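Local coordinates for putative acetoin utilization protein, acetoin dehydrogenase (PDB 5AWE) that is of unknown function but, built from a pair of CBS domains and an ACT domain, probably has a regulatory, small-ligand-sensing role, at residues R4-K9 / V126-I131; D10-A15 / K28-R33. All coordinates share one frame; numbering follows the deposited sequence.

Contact 1 (R4-K9 / V126-I131)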
loop_
_atom_site.group_PDB
_atom_site.type_symbol
_atom_site.label_atom_id
_atom_site.label_comp_id
_atom_site.label_asym_id
_atom_site.label_seq_id
_atom_site.Cartn_x
_atom_site.Cartn_y
_atom_site.Cartn_z
ATOM N N ARG A 4 -19.777 -33.440 13.278
ATOM C CA ARG A 4 -18.584 -34.207 13.649
ATOM C C ARG A 4 -17.933 -34.949 12.488
ATOM O O ARG A 4 -16.716 -34.952 12.366
ATOM C CB ARG A 4 -18.920 -35.241 14.733
ATOM C CG ARG A 4 -19.188 -34.663 16.104
ATOM C CD ARG A 4 -19.090 -35.722 17.207
ATOM N NE ARG A 4 -19.424 -35.148 18.508
ATOM C CZ ARG A 4 -18.575 -34.456 19.265
ATOM N NH1 ARG A 4 -17.326 -34.255 18.855
ATOM N NH2 ARG A 4 -18.976 -33.947 20.425
ATOM N N ASP A 5 -18.739 -35.596 11.651
ATOM C CA ASP A 5 -18.196 -36.521 10.666
ATOM C C ASP A 5 -17.566 -35.806 9.493
ATOM O O ASP A 5 -16.919 -36.438 8.650
ATOM C CB ASP A 5 -19.285 -37.459 10.137
ATOM C CG ASP A 5 -20.035 -38.152 11.244
ATOM O OD1 ASP A 5 -19.392 -38.548 12.240
ATOM O OD2 ASP A 5 -21.270 -38.288 11.117
ATOM N N TRP A 6 -17.759 -34.493 9.418
ATOM C CA TRP A 6 -17.286 -33.762 8.256
ATOM C C TRP A 6 -16.441 -32.543 8.594
ATOM O O TRP A 6 -15.777 -31.980 7.714
ATOM C CB TRP A 6 -18.481 -33.376 7.387
ATOM C CG TRP A 6 -19.290 -34.580 7.010
ATOM C CD1 TRP A 6 -20.352 -35.108 7.696
ATOM C CD2 TRP A 6 -19.055 -35.453 5.905
ATOM N NE1 TRP A 6 -20.784 -36.258 7.088
ATOM C CE2 TRP A 6 -20.007 -36.493 5.985
ATOM C CE3 TRP A 6 -18.131 -35.456 4.853
ATOM C CZ2 TRP A 6 -20.063 -37.528 5.052
ATOM C CZ3 TRP A 6 -18.186 -36.488 3.923
ATOM C CH2 TRP A 6 -19.147 -37.510 4.032
HETATM N N MSE A 7 -16.444 -32.146 9.865
HETATM C CA MSE A 7 -15.664 -30.986 10.293
HETATM C C MSE A 7 -14.164 -31.241 10.224
HETATM O O MSE A 7 -13.714 -32.384 10.280
HETATM C CB MSE A 7 -16.036 -30.590 11.721
HETATM C CG MSE A 7 -15.492 -31.512 12.792
HETATM SE SE MSE A 7 -16.131 -31.073 14.419
HETATM C CE MSE A 7 -14.987 -32.001 15.440
ATOM N N THR A 8 -13.395 -30.166 10.096
ATOM C CA THR A 8 -11.953 -30.222 10.312
ATOM C C THR A 8 -11.666 -29.976 11.790
ATOM O O THR A 8 -12.092 -28.966 12.352
ATOM C CB THR A 8 -11.226 -29.150 9.486
ATOM O OG1 THR A 8 -11.424 -29.402 8.092
ATOM C CG2 THR A 8 -9.741 -29.159 9.794
ATOM N N LYS A 9 -10.949 -30.897 12.419
ATOM C CA LYS A 9 -10.696 -30.797 13.851
ATOM C C LYS A 9 -9.508 -29.887 14.160
ATOM O O LYS A 9 -8.634 -29.673 13.312
ATOM C CB LYS A 9 -10.451 -32.188 14.447
ATOM C CG LYS A 9 -11.673 -33.096 14.455
ATOM C CD LYS A 9 -11.350 -34.469 15.044
ATOM C CE LYS A 9 -10.986 -34.385 16.530
ATOM N NZ LYS A 9 -12.170 -34.178 17.423
ATOM N N VAL A 126 -19.606 -29.667 3.639
ATOM C CA VAL A 126 -21.018 -29.996 3.498
ATOM C C VAL A 126 -21.258 -30.559 2.104
ATOM O O VAL A 126 -22.067 -31.462 1.917
ATOM C CB VAL A 126 -21.909 -28.745 3.724
ATOM C CG1 VAL A 126 -23.367 -29.087 3.501
ATOM C CG2 VAL A 126 -21.725 -28.224 5.137
ATOM N N LEU A 127 -20.537 -30.040 1.118
ATOM C CA LEU A 127 -20.679 -30.567 -0.232
ATOM C C LEU A 127 -20.249 -32.022 -0.264
ATOM O O LEU A 127 -20.970 -32.879 -0.760
ATOM C CB LEU A 127 -19.848 -29.751 -1.225
ATOM C CG LEU A 127 -20.478 -28.428 -1.671
ATOM C CD1 LEU A 127 -19.654 -27.818 -2.796
ATOM C CD2 LEU A 127 -21.914 -28.679 -2.134
ATOM N N ARG A 128 -19.069 -32.297 0.276
ATOM C CA ARG A 128 -18.569 -33.664 0.343
ATOM C C ARG A 128 -19.631 -34.590 0.964
ATOM O O ARG A 128 -19.912 -35.672 0.444
ATOM C CB ARG A 128 -17.276 -33.700 1.172
ATOM C CG ARG A 128 -16.422 -34.943 0.931
ATOM C CD ARG A 128 -14.979 -34.763 1.416
ATOM N NE ARG A 128 -14.883 -34.726 2.874
ATOM C CZ ARG A 128 -14.770 -33.605 3.581
ATOM N NH1 ARG A 128 -14.735 -32.431 2.954
ATOM N NH2 ARG A 128 -14.700 -33.651 4.909
ATOM N N ALA A 129 -20.233 -34.144 2.061
ATOM C CA ALA A 129 -21.209 -34.948 2.787
ATOM C C ALA A 129 -22.404 -35.314 1.907
ATOM O O ALA A 129 -22.810 -36.476 1.851
ATOM C CB ALA A 129 -21.687 -34.191 4.031
ATOM N N PHE A 130 -22.964 -34.320 1.218
ATOM C CA PHE A 130 -24.116 -34.555 0.356
ATOM C C PHE A 130 -23.717 -35.450 -0.799
ATOM O O PHE A 130 -24.496 -36.282 -1.250
ATOM C CB PHE A 130 -24.676 -33.232 -0.177
ATOM C CG PHE A 130 -25.512 -32.475 0.824
ATOM C CD1 PHE A 130 -26.473 -33.128 1.584
ATOM C CD2 PHE A 130 -25.338 -31.107 1.003
ATOM C CE1 PHE A 130 -27.256 -32.431 2.517
ATOM C CE2 PHE A 130 -26.111 -30.401 1.927
ATOM C CZ PHE A 130 -27.073 -31.067 2.686
ATOM N N ILE A 131 -22.487 -35.288 -1.260
ATOM C CA ILE A 131 -21.973 -36.103 -2.345
ATOM C C ILE A 131 -21.877 -37.559 -1.899
ATOM O O ILE A 131 -22.146 -38.477 -2.676
ATOM C CB ILE A 131 -20.588 -35.603 -2.785
ATOM C CG1 ILE A 131 -20.728 -34.243 -3.465
ATOM C CG2 ILE A 131 -19.932 -36.609 -3.709
ATOM C CD1 ILE A 131 -19.398 -33.527 -3.704
#

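Contact 2 (D10-A15 / K28-R33)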
loop_
_atom_site.group_PDB
_atom_site.type_symbol
_atom_site.label_atom_id
_atom_site.label_comp_id
_atom_site.label_asym_id
_atom_site.label_seq_id
_atom_site.Cartn_x
_atom_site.Cartn_y
_atom_site.Cartn_z
ATOM N N ASP A 10 -9.496 -29.345 15.376
ATOM C CA ASP A 10 -8.372 -28.546 15.868
ATOM C C ASP A 10 -7.959 -27.429 14.905
ATOM O O ASP A 10 -6.835 -27.420 14.398
ATOM C CB ASP A 10 -7.169 -29.455 16.148
ATOM C CG ASP A 10 -7.481 -30.534 17.178
ATOM O OD1 ASP A 10 -8.278 -30.266 18.106
ATOM O OD2 ASP A 10 -6.932 -31.650 17.062
ATOM N N PRO A 11 -8.866 -26.471 14.641
ATOM C CA PRO A 11 -8.549 -25.368 13.730
ATOM C C PRO A 11 -7.610 -24.355 14.380
ATOM O O PRO A 11 -7.420 -24.363 15.599
ATOM C CB PRO A 11 -9.912 -24.759 13.421
ATOM C CG PRO A 11 -10.713 -25.035 14.643
ATOM C CD PRO A 11 -10.246 -26.378 15.150
ATOM N N VAL A 12 -7.029 -23.488 13.561
ATOM C CA VAL A 12 -6.194 -22.413 14.067
ATOM C C VAL A 12 -7.088 -21.343 14.666
ATOM O O VAL A 12 -8.107 -20.990 14.088
ATOM C CB VAL A 12 -5.361 -21.777 12.940
ATOM C CG1 VAL A 12 -4.523 -20.636 13.494
ATOM C CG2 VAL A 12 -4.476 -22.837 12.296
ATOM N N VAL A 13 -6.718 -20.835 15.829
ATOM C CA VAL A 13 -7.479 -19.754 16.418
ATOM C C VAL A 13 -6.543 -18.586 16.637
ATOM O O VAL A 13 -5.345 -18.687 16.402
ATOM C CB VAL A 13 -8.134 -20.168 17.763
ATOM C CG1 VAL A 13 -8.986 -21.410 17.564
ATOM C CG2 VAL A 13 -7.072 -20.414 18.818
ATOM N N VAL A 14 -7.091 -17.471 17.083
ATOM C CA VAL A 14 -6.313 -16.262 17.191
ATOM C C VAL A 14 -6.893 -15.519 18.390
ATOM O O VAL A 14 -7.960 -15.889 18.891
ATOM C CB VAL A 14 -6.436 -15.447 15.863
ATOM C CG1 VAL A 14 -7.536 -14.407 15.966
ATOM C CG2 VAL A 14 -5.107 -14.847 15.488
ATOM N N ALA A 15 -6.184 -14.499 18.866
ATOM C CA ALA A 15 -6.659 -13.698 19.989
ATOM C C ALA A 15 -7.034 -12.297 19.500
ATOM O O ALA A 15 -6.472 -11.798 18.528
ATOM C CB ALA A 15 -5.584 -13.615 21.069
ATOM N N LYS A 28 -2.635 -17.535 5.489
ATOM C CA LYS A 28 -1.934 -17.895 4.264
ATOM C C LYS A 28 -1.175 -19.203 4.434
ATOM O O LYS A 28 -1.268 -20.095 3.591
ATOM C CB LYS A 28 -0.954 -16.786 3.854
ATOM C CG LYS A 28 0.028 -17.209 2.767
ATOM C CD LYS A 28 0.328 -16.088 1.778
ATOM C CE LYS A 28 1.065 -16.622 0.546
ATOM N NZ LYS A 28 1.398 -15.557 -0.451
ATOM N N GLU A 29 -0.435 -19.316 5.531
ATOM C CA GLU A 29 0.538 -20.390 5.683
ATOM C C GLU A 29 -0.049 -21.699 6.205
ATOM O O GLU A 29 0.647 -22.714 6.271
ATOM C CB GLU A 29 1.680 -19.935 6.596
ATOM C CG GLU A 29 1.267 -19.604 8.013
ATOM C CD GLU A 29 2.378 -18.915 8.787
ATOM O OE1 GLU A 29 2.498 -19.157 10.010
ATOM O OE2 GLU A 29 3.133 -18.131 8.167
ATOM N N LYS A 30 -1.326 -21.679 6.573
ATOM C CA LYS A 30 -1.975 -22.879 7.090
ATOM C C LYS A 30 -3.220 -23.273 6.301
ATOM O O LYS A 30 -3.878 -24.263 6.620
ATOM C CB LYS A 30 -2.310 -22.695 8.573
ATOM C CG LYS A 30 -1.057 -22.646 9.446
ATOM C CD LYS A 30 -1.368 -22.650 10.929
ATOM C CE LYS A 30 -0.215 -23.254 11.720
ATOM N NZ LYS A 30 -0.169 -22.764 13.131
ATOM N N GLY A 31 -3.534 -22.494 5.269
ATOM C CA GLY A 31 -4.488 -22.940 4.269
ATOM C C GLY A 31 -5.948 -22.701 4.599
ATOM O O GLY A 31 -6.828 -23.158 3.871
ATOM N N PHE A 32 -6.212 -21.987 5.691
ATOM C CA PHE A 32 -7.582 -21.681 6.100
ATOM C C PHE A 32 -8.025 -20.317 5.578
ATOM O O PHE A 32 -7.264 -19.629 4.892
ATOM C CB PHE A 32 -7.700 -21.728 7.629
ATOM C CG PHE A 32 -7.675 -23.127 8.202
ATOM C CD1 PHE A 32 -6.806 -24.092 7.695
ATOM C CD2 PHE A 32 -8.527 -23.480 9.249
ATOM C CE1 PHE A 32 -6.787 -25.384 8.220
ATOM C CE2 PHE A 32 -8.517 -24.773 9.785
ATOM C CZ PHE A 32 -7.647 -25.725 9.268
ATOM N N ARG A 33 -9.260 -19.932 5.893
ATOM C CA ARG A 33 -9.852 -18.729 5.316
ATOM C C ARG A 33 -10.699 -17.989 6.346
ATOM O O ARG A 33 -11.047 -16.826 6.169
ATOM C CB ARG A 33 -10.707 -19.106 4.107
ATOM C CG ARG A 33 -10.809 -18.031 3.040
ATOM C CD ARG A 33 -11.031 -18.660 1.669
ATOM N NE ARG A 33 -10.027 -19.685 1.390
ATOM C CZ ARG A 33 -10.031 -20.474 0.318
ATOM N NH1 ARG A 33 -10.992 -20.364 -0.591
ATOM N NH2 ARG A 33 -9.072 -21.378 0.156
#

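Contact 1 (R4-K9 / V126-I131)
The indole of Trp6 hangs with CG anti to its carbonyl carbon (chi1 -56°), which swings the ring out toward helix 123-133, while Arg128 sends its chain off the helix and bends it at chi3 (70°), folding the guanidinium back toward the backbone of Trp6. Trp6 is the central residue, meeting Ala129 over one face and Arg128 at its side. The small methyl of Ala129 lies over the middle of that indole face, its CB 3.5 Å from Trp6 CE2. Beside it the helix backbone comes up as well: Ala129 CA sits 3.4 Å from the centroid of the six-membered ring, almost on its normal, a CH-pi contact over the benzo half. The aliphatic part of Arg128 runs past the outer corner of the indole, with CG 3.8 Å from Trp6 CZ3, and its NE reaches the ring edge close to the indole plane. Beyond this, Arg128 NH2 makes a weak hydrogen bond to Trp6 O at 3.4 Å, bent to 132° at the hydrogen, with the oxygen near the guanidinium plane. The stronger hold on this group is a salt bridge from NH1 to Asp125, one turn back, which probably steadies the guanidinium beside the indole. Leu94 of helix 94-103 touches both Trp6 and Ala129, adding to the apolar packing. Phe130, which points away from the 4-9 segment, meets Phe130 of the second subunit. An N-terminal segment laid on the last helix of the second CBS domain, just before a strand that joins that domain's sheet, is characteristic of the CBS pair.

Contact 2 (D10-A15 / K28-R33)
Val12 and Phe32 mark the closest approach of the two backbones, 8.1 Å between CA atoms, where the loop 10-15, extended from Pro11 on, passes the end of helix 20-30 and Gly31, with its positive phi of 85°, turns the chain out of the helix. Side chains fill the gap. From the loop, the side chain of Val12 sets off toward the 28-33 segment, and with CG1 anti to the backbone N (chi1 179°) it is the CG2 branch, beside that N, that does the touching. Lys30 answers with its aliphatic chain: CD lies 3.4 Å from Val12 CG2, and the lysine chain, extended beyond CG, crosses the valine side chain at about a right angle. One residue beyond the glycine, Phe32 brings its ring to the neighbouring proline, CE2 3.9 Å from Pro11 CB.

In the CBS fold, helix 20-30 connects the extended chain around Val14, which is hydrogen-bonded through its backbone to Pro36 and Met38 of strand 34-39, to that strand; the contact lies at the end of this helix. Val12 is further packed on Leu26 of the helix and Leu35 of the strand, and Phe32 leans on Leu27. Pro11 also touches Ile120 in the second CBS domain, so the proline lies where the two repeats meet. At the same end of helix 20-30, Lys28 NZ forms a salt bridge with Glu67 of the third subunit.

In the fold
Contact 1 and contact 2 follow one another along the chain: the 4-9 segment runs straight into 10-15, and both segments of contact 2 fall between those of contact 1. Their centres are 18 Å apart, yet they touch, with Thr8 CG2 4.1 Å from Phe32 CZ. Strand 8-9, in the first repeat by sequence, pairs with strand 116-122 of the second; the chain then continues into the loop packed by contact 2. From the chain centre, the centre of contact 1 is about 7 Å away and that of contact 2 about 19 Å. Some CBS pairs bind adenosyl nucleotides between the repeats; whether this one does is not established, and neither contact can be assigned to such a site.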